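Local coordinates for Alr4995 protein (PDB 6LRF), which probably acts as a bifunctional arginine dihydrolase and ornithine cyclodeaminase in arginine breakdown by a cyanobacterium, at residues 404-412 against 429-437. Residues are numbered along the deposited sequence; the frame is centred on the assembly and turned at random.
Sequences MDGAIAITQ and AGEQVIVDV
Ile434 lies between Ile408 and Ile410 where strand 432-435 splays from strand 407-412. The two strands run roughly antiparallel, their N-to-C directions 133° apart. The CB of Ile434 sits 4.0 Å from the carbonyl O of Ile408. CG1 lies anti to its own carbonyl carbon (chi1 -63°), 3.8 Å from the same Ile408 O and 4.1 Å from CG1 of Ile410. The chain then runs on extended, and CD1 ends 3.8 Å from CG2 of Ile408 and 4.1 Å from CD1 of Ile410. Leu367 of strand 366-369 also touches this isoleucine. Cutting this side chain back to an alanine is likely to open a gap beside Ile408 and Ile410 and take from Ile408 CG2 the CD1 methyl it packs on. Ala409 pairs with Val433 as a non-hydrogen-bonded pair. Ala407 CB packs on Val433 CG1 at 4.0 Å.

Two backbone bonds flank the Ala409 and Val433 pair. Ile434 N reaches Ile408 O at 3.1 Å, and Ile410 N reaches Gln432 O at 2.8 Å. At Ile408 and Ile434 a water replaces the second direct bond, accepting from Ile408 N and donating to Ile434 O. Glu431 lays OE2 near the Ala409 methyl, while its OE1 forms a salt bridge with Lys422. Strand 407-413 lies between 432-435 and 416-422 in a mixed sheet of the ArgZ-like C-terminal region. With two direct bonds and one water, buried aliphatic contact probably carries much of the join as the strands diverge.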
HETATM    1  N   MSE B 404     -20.688  -4.863 -23.077  1.00 23.79           N
HETATM    2  CA  MSE B 404     -19.432  -4.543 -23.726  1.00 29.18           C
HETATM    3  C   MSE B 404     -18.808  -5.791 -24.327  1.00 28.05           C
HETATM    4  O   MSE B 404     -19.110  -6.921 -23.915  1.00 23.58           O
HETATM    5  CB  MSE B 404     -18.456  -3.892 -22.744  1.00 25.07           C
HETATM    6  CG  MSE B 404     -17.966  -4.846 -21.681  1.00 32.04           C
HETATM    7 SE   MSE B 404     -16.433  -4.070 -20.704  1.00 65.99          SE
HETATM    8  CE  MSE B 404     -16.797  -2.155 -20.985  1.00 48.03           C
ATOM      9  N   ASP B 405     -17.947  -5.554 -25.317  1.00 24.42           N
ATOM     10  CA  ASP B 405     -17.091  -6.573 -25.911  1.00 22.58           C
ATOM     11  C   ASP B 405     -17.881  -7.640 -26.645  1.00 25.72           C
ATOM     12  O   ASP B 405     -17.458  -8.795 -26.721  1.00 24.33           O
ATOM     13  CB  ASP B 405     -16.202  -7.215 -24.846  1.00 24.20           C
ATOM     14  CG  ASP B 405     -15.158  -6.245 -24.300  1.00 31.91           C
ATOM     15  OD1 ASP B 405     -14.859  -5.234 -24.979  1.00 30.47           O
ATOM     16  OD2 ASP B 405     -14.646  -6.485 -23.192  1.00 34.96           O
ATOM     17  N   GLY B 406     -19.020  -7.250 -27.201  1.00 22.49           N
ATOM     18  CA  GLY B 406     -19.770  -8.161 -28.051  1.00 25.87           C
ATOM     19  C   GLY B 406     -19.732  -7.718 -29.499  1.00 25.71           C
ATOM     20  O   GLY B 406     -19.121  -6.687 -29.822  1.00 21.55           O
ATOM     21  N   ALA B 407     -20.370  -8.505 -30.365  1.00 19.39           N
ATOM     22  CA  ALA B 407     -20.674  -8.071 -31.713  1.00 22.72           C
ATOM     23  C   ALA B 407     -22.163  -7.751 -31.794  1.00 23.70           C
ATOM     24  O   ALA B 407     -22.945  -8.153 -30.937  1.00 20.79           O
ATOM     25  CB  ALA B 407     -20.288  -9.145 -32.732  1.00 20.08           C
ATOM     26  N   ILE B 408     -22.569  -7.023 -32.821  1.00 19.71           N
ATOM     27  CA  ILE B 408     -23.988  -6.726 -32.970  1.00 18.90           C
ATOM     28  C   ILE B 408     -24.536  -7.486 -34.170  1.00 22.17           C
ATOM     29  O   ILE B 408     -24.121  -7.255 -35.303  1.00 17.46           O
ATOM     30  CB  ILE B 408     -24.224  -5.223 -33.123  1.00 21.86           C
ATOM     31  CG1 ILE B 408     -23.667  -4.492 -31.893  1.00 20.92           C
ATOM     32  CG2 ILE B 408     -25.707  -4.913 -33.291  1.00 16.61           C
ATOM     33  CD1 ILE B 408     -23.895  -2.996 -31.933  1.00 23.04           C
ATOM     34  N   ALA B 409     -25.451  -8.415 -33.904  1.00 20.00           N
ATOM     35  CA  ALA B 409     -26.043  -9.240 -34.949  1.00 21.35           C
ATOM     36  C   ALA B 409     -27.403  -8.664 -35.338  1.00 24.13           C
ATOM     37  O   ALA B 409     -28.160  -8.195 -34.496  1.00 25.19           O
ATOM     38  CB  ALA B 409     -26.179 -10.692 -34.480  1.00 19.83           C
ATOM     39  N   ILE B 410     -27.694  -8.687 -36.630  1.00 24.18           N
ATOM     40  CA  ILE B 410     -28.910  -8.105 -37.171  1.00 22.20           C
ATOM     41  C   ILE B 410     -29.666  -9.220 -37.842  1.00 24.99           C
ATOM     42  O   ILE B 410     -29.095  -9.964 -38.646  1.00 23.13           O
ATOM     43  CB  ILE B 410     -28.636  -6.991 -38.226  1.00 24.69           C
ATOM     44  CG1 ILE B 410     -27.675  -5.942 -37.678  1.00 24.89           C
ATOM     45  CG2 ILE B 410     -29.952  -6.337 -38.683  1.00 21.82           C
ATOM     46  CD1 ILE B 410     -28.220  -5.219 -36.451  1.00 23.14           C
ATOM     47  N   THR B 411     -30.946  -9.340 -37.528  1.00 24.15           N
ATOM     48  CA  THR B 411     -31.761 -10.321 -38.211  1.00 27.66           C
ATOM     49  C   THR B 411     -33.183  -9.787 -38.483  1.00 26.64           C
ATOM     50  O   THR B 411     -33.691  -8.904 -37.775  1.00 27.48           O
ATOM     51  CB  THR B 411     -31.788 -11.652 -37.409  1.00 29.36           C
ATOM     52  OG1 THR B 411     -32.633 -12.598 -38.076  1.00 47.16           O
ATOM     53  CG2 THR B 411     -32.287 -11.431 -36.010  1.00 23.94           C
ATOM     54  N   GLN B 412     -33.788 -10.279 -39.561  1.00 24.29           N
ATOM     55  CA  GLN B 412     -35.182  -9.977 -39.875  1.00 26.52           C
ATOM     56  C   GLN B 412     -36.037 -11.088 -39.246  1.00 26.04           C
ATOM     57  O   GLN B 412     -35.769 -12.265 -39.444  1.00 26.43           O
ATOM     58  CB  GLN B 412     -35.404  -9.880 -41.399  1.00 25.13           C
ATOM     59  CG  GLN B 412     -36.830  -9.521 -41.826  1.00 27.73           C
ATOM     60  CD  GLN B 412     -37.229  -8.076 -41.496  1.00 32.23           C
ATOM     61  OE1 GLN B 412     -36.479  -7.128 -41.747  1.00 29.84           O
ATOM     62  NE2 GLN B 412     -38.422  -7.909 -40.936  1.00 32.84           N
ATOM     63  N   ALA B 429     -23.166 -19.305 -37.713  1.00 28.91           N
ATOM     64  CA  ALA B 429     -23.039 -19.199 -39.165  1.00 31.02           C
ATOM     65  C   ALA B 429     -24.354 -18.715 -39.801  1.00 33.68           C
ATOM     66  O   ALA B 429     -25.441 -19.193 -39.464  1.00 31.70           O
ATOM     67  CB  ALA B 429     -22.605 -20.548 -39.761  1.00 28.60           C
ATOM     68  N   GLY B 430     -24.252 -17.725 -40.684  1.00 31.77           N
ATOM     69  CA  GLY B 430     -25.424 -17.173 -41.327  1.00 27.91           C
ATOM     70  C   GLY B 430     -25.870 -15.839 -40.764  1.00 30.20           C
ATOM     71  O   GLY B 430     -26.511 -15.051 -41.461  1.00 32.91           O
ATOM     72  N   GLU B 431     -25.548 -15.568 -39.503  1.00 28.79           N
ATOM     73  CA  GLU B 431     -25.966 -14.297 -38.907  1.00 27.23           C
ATOM     74  C   GLU B 431     -25.225 -13.128 -39.550  1.00 25.46           C
ATOM     75  O   GLU B 431     -24.047 -13.243 -39.899  1.00 26.93           O
ATOM     76  CB  GLU B 431     -25.740 -14.290 -37.392  1.00 26.78           C
ATOM     77  CG  GLU B 431     -26.616 -15.265 -36.627  1.00 29.80           C
ATOM     78  CD  GLU B 431     -26.601 -15.015 -35.116  1.00 38.57           C
ATOM     79  OE1 GLU B 431     -25.658 -15.492 -34.437  1.00 33.80           O
ATOM     80  OE2 GLU B 431     -27.539 -14.359 -34.607  1.00 43.69           O
ATOM     81  N   GLN B 432     -25.928 -12.015 -39.712  1.00 24.63           N
ATOM     82  CA  GLN B 432     -25.335 -10.778 -40.211  1.00 26.37           C
ATOM     83  C   GLN B 432     -24.795  -9.940 -39.050  1.00 23.85           C
ATOM     84  O   GLN B 432     -25.499  -9.682 -38.078  1.00 23.74           O
ATOM     85  CB  GLN B 432     -26.364  -9.973 -41.007  1.00 29.54           C
ATOM     86  CG  GLN B 432     -26.826 -10.659 -42.283  1.00 29.28           C
ATOM     87  CD  GLN B 432     -25.726 -10.745 -43.319  1.00 38.03           C
ATOM     88  OE1 GLN B 432     -24.994  -9.778 -43.547  1.00 31.65           O
ATOM     89  NE2 GLN B 432     -25.599 -11.909 -43.955  1.00 38.79           N
ATOM     90  N   VAL B 433     -23.546  -9.516 -39.169  1.00 20.51           N
ATOM     91  CA  VAL B 433     -22.878  -8.801 -38.106  1.00 17.14           C
ATOM     92  C   VAL B 433     -22.347  -7.451 -38.607  1.00 20.15           C
ATOM     93  O   VAL B 433     -21.770  -7.363 -39.685  1.00 19.06           O
ATOM     94  CB  VAL B 433     -21.732  -9.667 -37.510  1.00 20.59           C
ATOM     95  CG1 VAL B 433     -20.777  -8.820 -36.691  1.00 16.26           C
ATOM     96  CG2 VAL B 433     -22.325 -10.804 -36.647  1.00 19.23           C
ATOM     97  N   ILE B 434     -22.571  -6.397 -37.822  1.00 18.21           N
ATOM     98  CA  ILE B 434     -22.064  -5.067 -38.131  1.00 16.52           C
ATOM     99  C   ILE B 434     -20.542  -5.021 -38.138  1.00 20.91           C
ATOM    100  O   ILE B 434     -19.879  -5.481 -37.190  1.00 16.53           O
ATOM    101  CB  ILE B 434     -22.622  -4.043 -37.127  1.00 21.38           C
ATOM    102  CG1 ILE B 434     -24.140  -4.002 -37.279  1.00 22.16           C
ATOM    103  CG2 ILE B 434     -21.991  -2.662 -37.331  1.00 18.66           C
ATOM    104  CD1 ILE B 434     -24.793  -2.994 -36.450  1.00 25.49           C
ATOM    105  N   VAL B 435     -19.996  -4.502 -39.240  1.00 18.54           N
ATOM    106  CA  VAL B 435     -18.558  -4.277 -39.396  1.00 18.09           C
ATOM    107  C   VAL B 435     -18.368  -2.799 -39.691  1.00 19.16           C
ATOM    108  O   VAL B 435     -19.344  -2.095 -39.973  1.00 19.75           O
ATOM    109  CB  VAL B 435     -17.932  -5.112 -40.529  1.00 22.45           C
ATOM    110  CG1 VAL B 435     -18.108  -6.604 -40.265  1.00 21.04           C
ATOM    111  CG2 VAL B 435     -18.543  -4.724 -41.871  1.00 20.13           C
ATOM    112  N   ASP B 436     -17.124  -2.335 -39.630  1.00 21.57           N
ATOM    113  CA  ASP B 436     -16.816  -0.918 -39.838  1.00 22.24           C
ATOM    114  C   ASP B 436     -17.501  -0.066 -38.760  1.00 22.76           C
ATOM    115  O   ASP B 436     -17.818  -0.567 -37.676  1.00 20.69           O
ATOM    116  CB  ASP B 436     -17.232  -0.472 -41.249  1.00 23.59           C
ATOM    117  CG  ASP B 436     -16.372   0.673 -41.790  1.00 36.96           C
ATOM    118  OD1 ASP B 436     -16.487   1.815 -41.279  1.00 32.06           O
ATOM    119  OD2 ASP B 436     -15.595   0.434 -42.742  1.00 39.81           O
ATOM    120  N   VAL B 437     -17.710   1.218 -39.033  1.00 21.74           N
ATOM    121  CA  VAL B 437     -18.176   2.142 -37.999  1.00 21.35           C
ATOM    122  C   VAL B 437     -19.276   3.074 -38.491  1.00 25.49           C
ATOM    123  O   VAL B 437     -19.579   4.076 -37.857  1.00 28.61           O
ATOM    124  CB  VAL B 437     -17.001   3.010 -37.439  1.00 28.92           C
ATOM    125  CG1 VAL B 437     -15.963   2.135 -36.712  1.00 24.02           C
ATOM    126  CG2 VAL B 437     -16.329   3.806 -38.560  1.00 28.02           C
TER
HETATM  127  O   HOH W   1     -20.529  -6.081 -34.513  1.00 18.19           O